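Local coordinates for protein putative lipase/esterase (Lactobacillus plantarum WCFS1, PDB 3BXP) that is probably a carboxylesterase of the alpha/beta-hydrolase superfamily that hydrolyses ester bonds, though its natural substrate is not established, at residues H105-C108 / Q109-I112; G119-V122 / V123-N127; P165-S168 / A169-N172; V196-T199 / A200-S204. One frame throughout, in Å; residues are numbered along the deposited sequence.

Interaction 1 (H105-C108 / Q109-I112); sequences HVDC and QRII. With PGR (R-1,2-propanediol), chain L.
Asp-107 swings its CG away from its own backbone N (chi1 -175°), while Arg-110 keeps CG on the N side (chi1 -65°). Together these rotations bring the carboxylate across to the arginine chain at a slant; that chain runs extended from CG to NE. Arg-110 NH1 donates to Asp-107 OD2 over 2.8 Å and forms a salt bridge. OD2 is met on its syn side and lies at the edge of the guanidinium, near its plane. The two flat groups are nevertheless twisted 60° against each other. The methylene CD of Arg-110 also leans on Asp-107 OD2 at 3.3 Å. The other carboxylate oxygen, OD1 of Asp-107, accepts from Gln-109 N at 2.9 Å, from its anti side and well out of plane. Both oxygens of the carboxylate are thus held by the residues that follow. The backbone adds a type I beta turn, closed by Arg-110 N to Asp-107 O (3.1 Å). Water 1 links Cys-108 O to Ile-111 N, and Ile-111 CD1 rests 3.7 Å from Cys-108 O. A propanediol, probably from the crystallisation liquor, lies with O1 2.6 Å from Val-106 O and also bonds to Asp-34. The corner leads from the short strand 106-107 into strand 110-116. Ile-111 packs on strand 35-41 next to it in the sheet, while Val-106 and Cys-108 touch helices 85-99 and 101-104.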
loop_
_atom_site.group_PDB
_atom_site.type_symbol
_atom_site.label_atom_id
_atom_site.label_comp_id
_atom_site.label_asym_id
_atom_site.label_seq_id
_atom_site.Cartn_x
_atom_site.Cartn_y
_atom_site.Cartn_z
ATOM N N HIS B 105 18.385 23.697 -17.137
ATOM C CA HIS B 105 19.224 22.658 -16.498
ATOM C C HIS B 105 18.358 21.559 -15.951
ATOM O O HIS B 105 18.157 21.428 -14.776
ATOM C CB HIS B 105 20.081 23.301 -15.421
ATOM C CG HIS B 105 20.762 24.556 -15.877
ATOM N ND1 HIS B 105 21.631 24.599 -16.949
ATOM C CD2 HIS B 105 20.676 25.825 -15.410
ATOM C CE1 HIS B 105 22.060 25.842 -17.110
ATOM N NE2 HIS B 105 21.495 26.604 -16.183
ATOM N N VAL B 106 17.786 20.794 -16.874
ATOM C CA VAL B 106 16.869 19.738 -16.561
ATOM C C VAL B 106 17.507 18.378 -16.861
ATOM O O VAL B 106 18.060 18.165 -17.942
ATOM C CB VAL B 106 15.613 19.822 -17.428
ATOM C CG1 VAL B 106 14.576 18.733 -16.978
ATOM C CG2 VAL B 106 15.016 21.272 -17.456
ATOM N N ASP B 107 17.464 17.469 -15.890
ATOM C CA ASP B 107 17.995 16.119 -16.121
ATOM C C ASP B 107 16.891 15.328 -16.799
ATOM O O ASP B 107 15.913 14.907 -16.166
ATOM C CB ASP B 107 18.392 15.422 -14.812
ATOM C CG ASP B 107 19.049 14.070 -15.013
ATOM O OD1 ASP B 107 19.010 13.473 -16.133
ATOM O OD2 ASP B 107 19.661 13.609 -13.999
ATOM N N CYS B 108 17.040 15.143 -18.093
ATOM C CA CYS B 108 16.007 14.440 -18.851
ATOM C C CYS B 108 16.034 12.935 -18.728
ATOM O O CYS B 108 15.199 12.249 -19.320
ATOM C CB CYS B 108 16.079 14.826 -20.335
ATOM S SG CYS B 108 15.627 16.574 -20.551
ATOM N N GLN B 109 16.993 12.398 -17.997
ATOM C CA GLN B 109 16.933 11.001 -17.595
ATOM C C GLN B 109 16.115 10.770 -16.315
ATOM O O GLN B 109 15.929 9.628 -15.898
ATOM C CB GLN B 109 18.335 10.415 -17.391
ATOM C CG GLN B 109 19.253 10.571 -18.647
ATOM C CD GLN B 109 18.662 9.861 -19.844
ATOM O OE1 GLN B 109 18.491 8.655 -19.824
ATOM N NE2 GLN B 109 18.331 10.605 -20.878
ATOM N N ARG B 110 15.622 11.862 -15.751
ATOM C CA ARG B 110 14.915 11.874 -14.470
ATOM C C ARG B 110 13.655 12.773 -14.542
ATOM O O ARG B 110 13.414 13.644 -13.696
ATOM C CB ARG B 110 15.878 12.309 -13.341
ATOM C CG ARG B 110 16.987 11.318 -13.142
ATOM C CD ARG B 110 17.883 11.650 -11.974
ATOM N NE ARG B 110 18.759 10.501 -11.681
ATOM C CZ ARG B 110 19.883 10.235 -12.325
ATOM N NH1 ARG B 110 20.307 11.014 -13.318
ATOM N NH2 ARG B 110 20.601 9.173 -11.998
ATOM N N ILE B 111 12.824 12.454 -15.536
ATOM C CA ILE B 111 11.521 13.046 -15.712
ATOM C C ILE B 111 10.526 12.094 -15.025
ATOM O O ILE B 111 10.409 10.911 -15.361
ATOM C CB ILE B 111 11.169 13.211 -17.231
ATOM C CG1 ILE B 111 12.187 14.131 -17.945
ATOM C CG2 ILE B 111 9.723 13.729 -17.459
ATOM C CD1 ILE B 111 11.997 14.161 -19.446
ATOM N N ILE B 112 9.769 12.647 -14.093
ATOM C CA ILE B 112 8.804 11.916 -13.299
ATOM C C ILE B 112 7.395 12.493 -13.594
ATOM O O ILE B 112 7.209 13.725 -13.647
ATOM C CB ILE B 112 9.099 12.135 -11.803
ATOM C CG1 ILE B 112 10.556 11.765 -11.456
ATOM C CG2 ILE B 112 8.146 11.270 -10.943
ATOM C CD1 ILE B 112 11.100 12.610 -10.353
HETATM C C1 PGR L . 20.417 17.978 -20.082
HETATM C C2 PGR L . 21.318 18.862 -20.920
HETATM C C3 PGR L . 22.735 18.805 -20.359
HETATM O O1 PGR L . 20.471 18.619 -18.831
HETATM O O2 PGR L . 21.175 18.390 -22.253
HETATM O O HOH W 1 13.355 10.590 -17.864
#

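Interaction 2 (G119-V122 / V123-N127); sequences GGHV and VATYN
Thr-125 and His-121 form the tight part of this contact, one helical turn apart. Thr-125 OG1 donates to His-121 O at 2.8 Å, from above the carbonyl plane. Thr-125 N gives His-121 O its regular helix bond at 2.9 Å, from the opposite face. The carbonyl is therefore gripped twice by one residue. With chi1 at -168°, the His-121 ring turns one face to that hydroxyl. Thr-125 OG1 stands 3.4 Å above the ring plane, offset toward the rim and nearest CE1. The ring is fixed at both nitrogens, since ND1 bonds to Tyr-83 OH and NE2 to Trp-181 O. At Gly-119 and Gly-120 the following turn meets only backbone. There Val-123 CG2 lies 3.3 Å from Gly-119 O, and Ala-124 CB sits 3.2 Å from Gly-120 O. The looser part is Tyr-126, whose ring leads away from the preceding turn. Of its side chain, CB is the atom that meets Val-122 O, beside the helix bond from Tyr-126 N. No side of the contact faces solvent, as every touching residue is buried. Gly-119 belongs to a GxSxG pattern, consistent with the nucleophile elbow of alpha/beta hydrolases. Helix 118-129 follows this probable elbow and runs through the interior of the fold. Val-123 packs on strands 110-116 and 150-154, while Val-122, Thr-125 and Tyr-126 meet helix 85-99.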
loop_
_atom_site.group_PDB
_atom_site.type_symbol
_atom_site.label_atom_id
_atom_site.label_comp_id
_atom_site.label_asym_id
_atom_site.label_seq_id
_atom_site.Cartn_x
_atom_site.Cartn_y
_atom_site.Cartn_z
ATOM N N GLY B 119 -6.178 13.223 -13.522
ATOM C CA GLY B 119 -4.843 13.273 -14.015
ATOM C C GLY B 119 -4.045 12.009 -13.831
ATOM O O GLY B 119 -3.104 11.715 -14.597
ATOM N N GLY B 120 -4.437 11.268 -12.804
ATOM C CA GLY B 120 -3.879 9.956 -12.543
ATOM C C GLY B 120 -4.259 9.038 -13.699
ATOM O O GLY B 120 -3.466 8.175 -14.076
ATOM N N HIS B 121 -5.446 9.238 -14.273
ATOM C CA HIS B 121 -5.840 8.402 -15.427
ATOM C C HIS B 121 -4.945 8.719 -16.599
ATOM O O HIS B 121 -4.412 7.840 -17.251
ATOM C CB HIS B 121 -7.264 8.582 -15.790
ATOM C CG HIS B 121 -7.761 7.555 -16.742
ATOM N ND1 HIS B 121 -7.775 7.745 -18.117
ATOM C CD2 HIS B 121 -8.204 6.297 -16.535
ATOM C CE1 HIS B 121 -8.287 6.672 -18.694
ATOM N NE2 HIS B 121 -8.556 5.779 -17.756
ATOM N N VAL B 122 -4.742 9.991 -16.849
ATOM C CA VAL B 122 -3.864 10.400 -17.957
ATOM C C VAL B 122 -2.445 9.804 -17.829
ATOM O O VAL B 122 -1.912 9.192 -18.785
ATOM C CB VAL B 122 -3.800 11.978 -18.102
ATOM C CG1 VAL B 122 -2.750 12.373 -19.149
ATOM C CG2 VAL B 122 -5.172 12.583 -18.432
ATOM N N VAL B 123 -1.831 10.005 -16.653
ATOM C CA VAL B 123 -0.484 9.472 -16.352
ATOM C C VAL B 123 -0.393 7.936 -16.448
ATOM O O VAL B 123 0.543 7.362 -17.032
ATOM C CB VAL B 123 0.039 10.039 -14.991
ATOM C CG1 VAL B 123 1.366 9.388 -14.599
ATOM C CG2 VAL B 123 0.192 11.559 -15.106
ATOM N N ALA B 124 -1.350 7.252 -15.830
ATOM C CA ALA B 124 -1.343 5.790 -15.800
ATOM C C ALA B 124 -1.514 5.263 -17.207
ATOM O O ALA B 124 -0.833 4.332 -17.665
ATOM C CB ALA B 124 -2.442 5.269 -14.829
ATOM N N THR B 125 -2.382 5.911 -17.960
ATOM C CA THR B 125 -2.595 5.484 -19.351
ATOM C C THR B 125 -1.310 5.748 -20.175
ATOM O O THR B 125 -0.900 4.912 -21.000
ATOM C CB THR B 125 -3.789 6.225 -19.946
ATOM O OG1 THR B 125 -4.971 5.894 -19.176
ATOM C CG2 THR B 125 -4.033 5.846 -21.444
ATOM N N TYR B 126 -0.703 6.918 -19.969
ATOM C CA TYR B 126 0.554 7.283 -20.626
ATOM C C TYR B 126 1.635 6.250 -20.343
ATOM O O TYR B 126 2.435 5.824 -21.242
ATOM C CB TYR B 126 1.015 8.696 -20.228
ATOM C CG TYR B 126 2.086 9.210 -21.192
ATOM C CD1 TYR B 126 1.719 9.784 -22.404
ATOM C CD2 TYR B 126 3.426 9.127 -20.880
ATOM C CE1 TYR B 126 2.673 10.251 -23.281
ATOM C CE2 TYR B 126 4.386 9.561 -21.773
ATOM C CZ TYR B 126 4.007 10.139 -22.952
ATOM O OH TYR B 126 5.021 10.573 -23.827
ATOM N N ASN B 127 1.671 5.828 -19.093
ATOM C CA ASN B 127 2.711 4.914 -18.646
ATOM C C ASN B 127 2.636 3.607 -19.448
ATOM O O ASN B 127 3.661 2.954 -19.747
ATOM C CB ASN B 127 2.637 4.660 -17.134
ATOM C CG ASN B 127 3.923 4.093 -16.594
ATOM O OD1 ASN B 127 4.998 4.296 -17.182
ATOM N ND2 ASN B 127 3.842 3.341 -15.498
#

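Interaction 3 (P165-S168 / A169-N172); sequences PTTS and AARN
Thr-167 and Ala-170 supply the capping bond of helix 168-174. Thr-167 is the N-cap residue, and its OG1 accepts from Ala-170 N at 3.1 Å. With chi1 at 68°, OG1 sits between the backbone N and the carbonyl carbon, turned to this first-turn N-H. Among the backbone bonds, Arg-171 N reaches Thr-167 O at 3.1 Å and Asn-172 N reaches Ser-168 O at 3.0 Å. A further bond from Asn-172 ND2 to Ser-168 O is doubtful, because the residue has two conformers. The apolar pair is Pro-165 CB against Ala-170 CB, at 3.5 Å; a cis peptide bond precedes this proline. As a separate packing contact, Pro-165 CG lies 3.5 Å from the backbone N of Arg-171. The charged part is Arg-171, whose chain bends at chi3 (75°) and folds back. One face of its guanidinium lies against Ser-168, with Ser-168 CA above its centre and Ser-168 CB 3.6 Å from Arg-171 NH2. The same group makes a cation-pi contact with Trp-181. This surface turn starts a short helix in the excursion between strands 150-154 and 194-199, where Arg-171 also touches the loop residues Leu-160 and Thr-161.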
loop_
_atom_site.group_PDB
_atom_site.type_symbol
_atom_site.label_atom_id
_atom_site.label_comp_id
_atom_site.label_asym_id
_atom_site.label_seq_id
_atom_site.Cartn_x
_atom_site.Cartn_y
_atom_site.Cartn_z
ATOM N N PRO B 165 -16.451 7.672 -14.122
ATOM C CA PRO B 165 -17.662 8.453 -13.817
ATOM C C PRO B 165 -18.854 7.549 -13.544
ATOM O O PRO B 165 -18.735 6.335 -13.667
ATOM C CB PRO B 165 -17.919 9.225 -15.113
ATOM C CG PRO B 165 -17.366 8.330 -16.168
ATOM C CD PRO B 165 -16.180 7.648 -15.568
ATOM N N THR B 166 -19.999 8.148 -13.218
ATOM C CA THR B 166 -21.143 7.377 -12.696
ATOM C C THR B 166 -22.024 6.808 -13.777
ATOM O O THR B 166 -22.903 6.000 -13.490
ATOM C CB THR B 166 -22.020 8.227 -11.754
ATOM O OG1 THR B 166 -22.486 9.396 -12.445
ATOM C CG2 THR B 166 -21.225 8.662 -10.565
ATOM N N THR B 167 -21.831 7.270 -15.011
ATOM C CA THR B 167 -22.669 6.848 -16.134
ATOM C C THR B 167 -21.887 6.520 -17.381
ATOM O O THR B 167 -20.842 7.080 -17.600
ATOM C CB THR B 167 -23.664 7.961 -16.550
ATOM O OG1 THR B 167 -22.947 9.067 -17.108
ATOM C CG2 THR B 167 -24.501 8.419 -15.372
ATOM N N SER B 168 -22.451 5.670 -18.238
ATOM C CA SER B 168 -21.789 5.304 -19.487
ATOM C C SER B 168 -21.717 6.458 -20.465
ATOM O O SER B 168 -20.801 6.490 -21.289
ATOM C CB SER B 168 -22.483 4.137 -20.178
ATOM O OG SER B 168 -23.858 4.380 -20.281
ATOM N N ALA B 169 -22.659 7.401 -20.397
ATOM C CA ALA B 169 -22.588 8.559 -21.320
ATOM C C ALA B 169 -21.399 9.418 -20.922
ATOM O O ALA B 169 -20.694 9.929 -21.762
ATOM C CB ALA B 169 -23.860 9.377 -21.296
ATOM N N ALA B 170 -21.156 9.519 -19.634
ATOM C CA ALA B 170 -19.996 10.277 -19.142
ATOM C C ALA B 170 -18.699 9.604 -19.531
ATOM O O ALA B 170 -17.736 10.280 -19.843
ATOM C CB ALA B 170 -20.057 10.451 -17.652
ATOM N N ARG B 171 -18.655 8.275 -19.450
ATOM C CA ARG B 171 -17.456 7.504 -19.794
ATOM C C ARG B 171 -17.140 7.738 -21.252
ATOM O O ARG B 171 -16.037 7.996 -21.604
ATOM C CB ARG B 171 -17.660 6.002 -19.512
ATOM C CG ARG B 171 -16.559 5.075 -20.011
ATOM C CD ARG B 171 -16.990 3.633 -19.856
ATOM N NE ARG B 171 -17.951 3.403 -20.915
ATOM C CZ ARG B 171 -19.021 2.625 -20.844
ATOM N NH1 ARG B 171 -19.315 1.976 -19.726
ATOM N NH2 ARG B 171 -19.807 2.530 -21.908
ATOM N N ASN B 172 -18.161 7.630 -22.102
ATOM C CA ASN B 172 -17.985 7.816 -23.539
ATOM C C ASN B 172 -17.663 9.265 -23.983
ATOM O O ASN B 172 -17.083 9.488 -25.047
ATOM C CB ASN B 172 -19.186 7.207 -24.285
ATOM C CG ASN B 172 -18.977 5.723 -24.617
ATOM O OD1 ASN B 172 -18.198 5.374 -25.518
ATOM N ND2 ASN B 172 -19.674 4.848 -23.894
#

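Interaction 4 (V196-T199 / A200-S204); sequences VWQT and ATDES
The carboxylate of Asp-202 and the amide of Gln-198 stand almost perpendicular, with planes 87° apart. They meet where strand 194-199 ends in a type I beta turn, Thr-199 to Asp-202, with an Asx turn at Asp-202. Gln-198 NE2 donates to Asp-202 OD2 at 3.2 Å along a nearly straight path (169°). The oxygen lies in the amide plane, but the amide comes from above the carboxylate plane. In the Asx turn, Asp-202 OD1 accepts from Ser-204 N at 2.9 Å. Val-205 N also bonds to OD1. The Gln-198 side chain is extended beyond CG, and its OE1 is taken by Ser-210 OG. Both groups are thus held from two directions. The type I turn is closed by a weak bond from Asp-202 N to Thr-199 O (3.3 Å). In alpha/beta hydrolases a loop in this place often carries the acid of the catalytic triad. Asp-202 lies near the nucleophile-elbow pattern without touching it, so that role is possible but unproven. Ala-200 packs on Leu-218 of the second subunit. Water 2 ties the strand end to the carboxylate of Asp-202, accepting from Thr-199 N at 3.1 Å and donating to Asp-202 OD2 at 2.5 Å.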
loop_
_atom_site.group_PDB
_atom_site.type_symbol
_atom_site.label_atom_id
_atom_site.label_comp_id
_atom_site.label_asym_id
_atom_site.label_seq_id
_atom_site.Cartn_x
_atom_site.Cartn_y
_atom_site.Cartn_z
ATOM N N VAL B 196 2.285 4.621 -5.945
ATOM C CA VAL B 196 0.844 4.838 -5.903
ATOM C C VAL B 196 0.411 5.000 -4.436
ATOM O O VAL B 196 0.834 4.253 -3.547
ATOM C CB VAL B 196 0.115 3.633 -6.548
ATOM C CG1 VAL B 196 -1.397 3.801 -6.610
ATOM C CG2 VAL B 196 0.658 3.282 -7.924
ATOM N N TRP B 197 -0.423 5.978 -4.188
ATOM C CA TRP B 197 -1.045 6.165 -2.845
ATOM C C TRP B 197 -2.483 6.575 -2.972
ATOM O O TRP B 197 -2.915 7.175 -3.974
ATOM C CB TRP B 197 -0.261 7.145 -1.954
ATOM C CG TRP B 197 -0.398 8.555 -2.351
ATOM C CD1 TRP B 197 0.346 9.210 -3.300
ATOM C CD2 TRP B 197 -1.350 9.516 -1.861
ATOM N NE1 TRP B 197 -0.066 10.493 -3.416
ATOM C CE2 TRP B 197 -1.116 10.712 -2.552
ATOM C CE3 TRP B 197 -2.395 9.473 -0.944
ATOM C CZ2 TRP B 197 -1.869 11.858 -2.314
ATOM C CZ3 TRP B 197 -3.122 10.632 -0.699
ATOM C CH2 TRP B 197 -2.856 11.795 -1.384
ATOM N N GLN B 198 -3.251 6.213 -1.958
ATOM C CA GLN B 198 -4.635 6.654 -1.871
ATOM C C GLN B 198 -5.081 6.538 -0.450
ATOM O O GLN B 198 -4.417 5.936 0.360
ATOM C CB GLN B 198 -5.523 5.812 -2.787
ATOM C CG GLN B 198 -6.990 6.257 -2.865
ATOM C CD GLN B 198 -7.705 5.727 -4.102
ATOM O OE1 GLN B 198 -7.277 4.744 -4.710
ATOM N NE2 GLN B 198 -8.831 6.335 -4.438
ATOM N N THR B 199 -6.238 7.089 -0.128
ATOM C CA THR B 199 -6.810 6.790 1.201
ATOM C C THR B 199 -7.886 5.754 1.127
ATOM O O THR B 199 -8.609 5.661 0.153
ATOM C CB THR B 199 -7.349 8.023 1.922
ATOM O OG1 THR B 199 -8.507 8.524 1.232
ATOM C CG2 THR B 199 -6.281 9.099 2.012
ATOM N N ALA B 200 -7.958 4.945 2.182
ATOM C CA ALA B 200 -8.835 3.773 2.180
ATOM C C ALA B 200 -10.299 4.207 2.130
ATOM O O ALA B 200 -11.161 3.485 1.604
ATOM C CB ALA B 200 -8.576 2.901 3.431
ATOM N N THR B 201 -10.526 5.398 2.673
ATOM C CA THR B 201 -11.858 5.944 2.953
ATOM C C THR B 201 -12.337 6.924 1.868
ATOM O O THR B 201 -13.372 7.567 2.026
ATOM C CB THR B 201 -11.884 6.736 4.305
ATOM O OG1 THR B 201 -10.970 7.851 4.243
ATOM C CG2 THR B 201 -11.536 5.854 5.491
ATOM N N ASP B 202 -11.548 7.052 0.808
ATOM C CA ASP B 202 -11.854 7.933 -0.344
ATOM C C ASP B 202 -13.281 7.770 -0.894
ATOM O O ASP B 202 -13.683 6.717 -1.365
ATOM C CB ASP B 202 -10.817 7.683 -1.472
ATOM C CG ASP B 202 -10.665 8.874 -2.415
ATOM O OD1 ASP B 202 -11.681 9.549 -2.651
ATOM O OD2 ASP B 202 -9.547 9.091 -2.979
ATOM N N GLU B 203 -14.035 8.854 -0.858
ATOM C CA GLU B 203 -15.429 8.790 -1.256
ATOM C C GLU B 203 -15.631 9.495 -2.602
ATOM O O GLU B 203 -16.760 9.603 -3.091
ATOM C CB GLU B 203 -16.306 9.413 -0.158
ATOM N N SER B 204 -14.528 9.960 -3.182
ATOM C CA SER B 204 -14.531 10.697 -4.465
ATOM C C SER B 204 -14.055 9.812 -5.610
ATOM O O SER B 204 -14.665 9.730 -6.651
ATOM C CB SER B 204 -13.564 11.869 -4.397
ATOM O OG SER B 204 -14.028 12.884 -3.520
HETATM O O HOH W 2 -7.735 9.451 -1.348
HETATM O O HOH W 3 -10.503 9.785 2.315
#

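How the interactions relate
The four contacts follow one another along the chain in numerical order, all within one alpha/beta-hydrolase fold. Interactions 1 and 4 reach the same mixed sheet, through strands 110-116 and 194-199, and their centres lie about 29 Å apart on opposite sides of the chain's centre. Interaction 2 is the innermost. It sits in helix 118-129, which follows strand 110-116, and its centre is about 19 Å from that of interaction 1. Interaction 3 is peripheral, in the excursion that precedes strand 194-199. Its centre lies about 18 Å from that of interaction 2 and about 21 Å from that of interaction 4. No two contacts touch. Interactions 2 and 4 flank the likely catalytic region, consistent with an esterase.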